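Local coordinates for protein LbpB B-lobe (Moraxella bovis, PDB 3UAQ) that probably binds host lactoferrin at the bacterial surface, as the N-lobe of a lipoprotein related to transferrin-binding protein B, at residues Gln103-Gly108 and Lys150-Leu155. Residues are numbered along the deposited sequence; the frame is centred on the assembly and turned at random.
Sequences QERYEG and KGDGYL
Arg105, the last residue of helix 95-105, and Tyr106, just past it, converge on one carboxylate oxygen, OD2 of Asp152 in strand 146-159. The phenol donates to it, with Tyr106 OH 2.6 Å from Asp152 OD2. From the other face of the carboxylate comes the guanidinium, whose NH1 lies 3.3 Å from Asp152 OD2 in a longer hydrogen bond that is also a salt bridge. This second bond is fairly straight, 158° at the hydrogen, and OD2 sits at the guanidinium edge, close to its plane. Neither donor lies in the carboxylate plane; each is well out of it. The other carboxylate oxygen, OD1, has a long, weak ion pair with Arg64.

With CG anti to the carbonyl carbon (chi1 -64°), the ring of Tyr106, the first residue to leave helical geometry, is directed at the strand. There its far end packs obliquely on the backbone of Gly151, CZ lying 3.5 Å from Gly151 C, and CE2 approaches Asp152 CB.

Arg105 has a stronger partner within its own helix: NE makes a salt bridge with Glu101, whose carboxylate also receives a weak hydrogen bond from Tyr154 OH. The bends at chi2 and chi3 turn the guanidinium between the two acids, and its NH2 comes within 3.2 Å of Tyr154 OH, with guanidinium and ring planes 78° apart. A small surface network of two acids, one arginine and two phenols thus joins the helix C-terminus to the antiparallel sheet on which it packs, in the handle domain of the transferrin-binding protein B family.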
loop_
_atom_site.group_PDB
_atom_site.type_symbol
_atom_site.label_atom_id
_atom_site.label_comp_id
_atom_site.label_asym_id
_atom_site.label_seq_id
_atom_site.Cartn_x
_atom_site.Cartn_y
_atom_site.Cartn_z
ATOM N N GLN A 103 7.865 -4.689 -14.065
ATOM C CA GLN A 103 7.479 -6.093 -14.174
ATOM C C GLN A 103 8.055 -6.730 -15.432
ATOM O O GLN A 103 8.437 -7.903 -15.425
ATOM C CB GLN A 103 5.958 -6.241 -14.175
ATOM C CG GLN A 103 5.359 -6.467 -12.795
ATOM C CD GLN A 103 3.843 -6.368 -12.793
ATOM O OE1 GLN A 103 3.240 -5.833 -13.727
ATOM N NE2 GLN A 103 3.220 -6.885 -11.739
ATOM N N GLU A 104 8.110 -5.955 -16.511
ATOM C CA GLU A 104 8.612 -6.452 -17.789
ATOM C C GLU A 104 10.145 -6.488 -17.847
ATOM O O GLU A 104 10.730 -7.440 -18.368
ATOM C CB GLU A 104 8.056 -5.613 -18.946
ATOM C CG GLU A 104 6.949 -6.304 -19.737
ATOM C CD GLU A 104 5.654 -5.503 -19.796
ATOM O OE1 GLU A 104 5.702 -4.278 -20.048
ATOM O OE2 GLU A 104 4.579 -6.109 -19.594
ATOM N N ARG A 105 10.790 -5.457 -17.306
ATOM C CA ARG A 105 12.246 -5.325 -17.426
ATOM C C ARG A 105 12.994 -6.066 -16.327
ATOM O O ARG A 105 14.154 -6.447 -16.498
ATOM C CB ARG A 105 12.655 -3.850 -17.411
ATOM C CG ARG A 105 11.778 -2.966 -18.265
ATOM C CD ARG A 105 12.575 -1.827 -18.863
ATOM N NE ARG A 105 12.328 -0.546 -18.206
ATOM C CZ ARG A 105 13.217 0.093 -17.450
ATOM N NH1 ARG A 105 14.417 -0.432 -17.242
ATOM N NH2 ARG A 105 12.905 1.259 -16.903
ATOM N N TYR A 106 12.332 -6.252 -15.193
ATOM C CA TYR A 106 12.931 -6.950 -14.065
ATOM C C TYR A 106 11.954 -8.034 -13.631
ATOM O O TYR A 106 11.198 -7.879 -12.673
ATOM C CB TYR A 106 13.255 -5.958 -12.948
ATOM C CG TYR A 106 14.299 -4.937 -13.357
ATOM C CD1 TYR A 106 15.649 -5.258 -13.347
ATOM C CD2 TYR A 106 13.937 -3.654 -13.755
ATOM C CE1 TYR A 106 16.620 -4.323 -13.718
ATOM C CE2 TYR A 106 14.903 -2.712 -14.130
ATOM C CZ TYR A 106 16.243 -3.053 -14.109
ATOM O OH TYR A 106 17.212 -2.138 -14.475
ATOM N N GLU A 107 11.992 -9.136 -14.373
ATOM C CA GLU A 107 10.907 -10.107 -14.456
ATOM C C GLU A 107 10.302 -10.573 -13.128
ATOM O O GLU A 107 9.122 -10.342 -12.874
ATOM C CB GLU A 107 11.373 -11.316 -15.257
ATOM C CG GLU A 107 10.346 -12.433 -15.342
ATOM C CD GLU A 107 10.967 -13.740 -15.774
ATOM O OE1 GLU A 107 10.768 -14.755 -15.072
ATOM O OE2 GLU A 107 11.667 -13.740 -16.809
ATOM N N GLY A 108 11.084 -11.264 -12.301
ATOM C CA GLY A 108 10.578 -11.754 -11.024
ATOM C C GLY A 108 11.037 -10.865 -9.881
ATOM O O GLY A 108 11.283 -11.326 -8.766
ATOM N N LYS A 150 22.235 -2.785 -10.412
ATOM C CA LYS A 150 21.086 -3.510 -10.951
ATOM C C LYS A 150 19.750 -3.052 -10.367
ATOM O O LYS A 150 19.597 -2.931 -9.145
ATOM C CB LYS A 150 21.240 -5.017 -10.750
ATOM C CG LYS A 150 19.980 -5.801 -11.102
ATOM C CD LYS A 150 20.155 -7.284 -10.834
ATOM C CE LYS A 150 18.927 -8.078 -11.256
ATOM N NZ LYS A 150 19.046 -9.513 -10.871
ATOM N N GLY A 151 18.785 -2.825 -11.256
ATOM C CA GLY A 151 17.459 -2.382 -10.867
ATOM C C GLY A 151 17.146 -0.989 -11.396
ATOM O O GLY A 151 18.019 -0.311 -11.941
ATOM N N ASP A 152 15.900 -0.555 -11.231
ATOM C CA ASP A 152 15.484 0.757 -11.715
ATOM C C ASP A 152 14.290 1.273 -10.919
ATOM O O ASP A 152 13.533 0.494 -10.324
ATOM C CB ASP A 152 15.161 0.702 -13.215
ATOM C CG ASP A 152 16.350 1.097 -14.091
ATOM O OD1 ASP A 152 16.942 2.171 -13.839
ATOM O OD2 ASP A 152 16.687 0.340 -15.033
ATOM N N GLY A 153 14.128 2.591 -10.903
ATOM C CA GLY A 153 13.039 3.186 -10.157
ATOM C C GLY A 153 12.524 4.499 -10.715
ATOM O O GLY A 153 13.031 5.025 -11.704
ATOM N N TYR A 154 11.505 5.033 -10.054
ATOM C CA TYR A 154 10.830 6.231 -10.517
ATOM C C TYR A 154 10.320 7.025 -9.331
ATOM O O TYR A 154 9.874 6.439 -8.332
ATOM C CB TYR A 154 9.632 5.852 -11.384
ATOM C CG TYR A 154 9.985 5.299 -12.745
ATOM C CD1 TYR A 154 10.135 3.935 -12.949
ATOM C CD2 TYR A 154 10.159 6.144 -13.827
ATOM C CE1 TYR A 154 10.453 3.430 -14.197
ATOM C CE2 TYR A 154 10.472 5.650 -15.078
ATOM C CZ TYR A 154 10.619 4.294 -15.261
ATOM O OH TYR A 154 10.935 3.813 -16.517
ATOM N N LEU A 155 10.387 8.353 -9.444
ATOM C CA LEU A 155 9.717 9.237 -8.492
ATOM C C LEU A 155 8.551 9.933 -9.182
ATOM O O LEU A 155 8.659 10.352 -10.333
ATOM C CB LEU A 155 10.683 10.270 -7.910
ATOM C CG LEU A 155 11.100 10.035 -6.457
ATOM C CD1 LEU A 155 12.439 9.335 -6.399
ATOM C CD2 LEU A 155 11.164 11.343 -5.704
#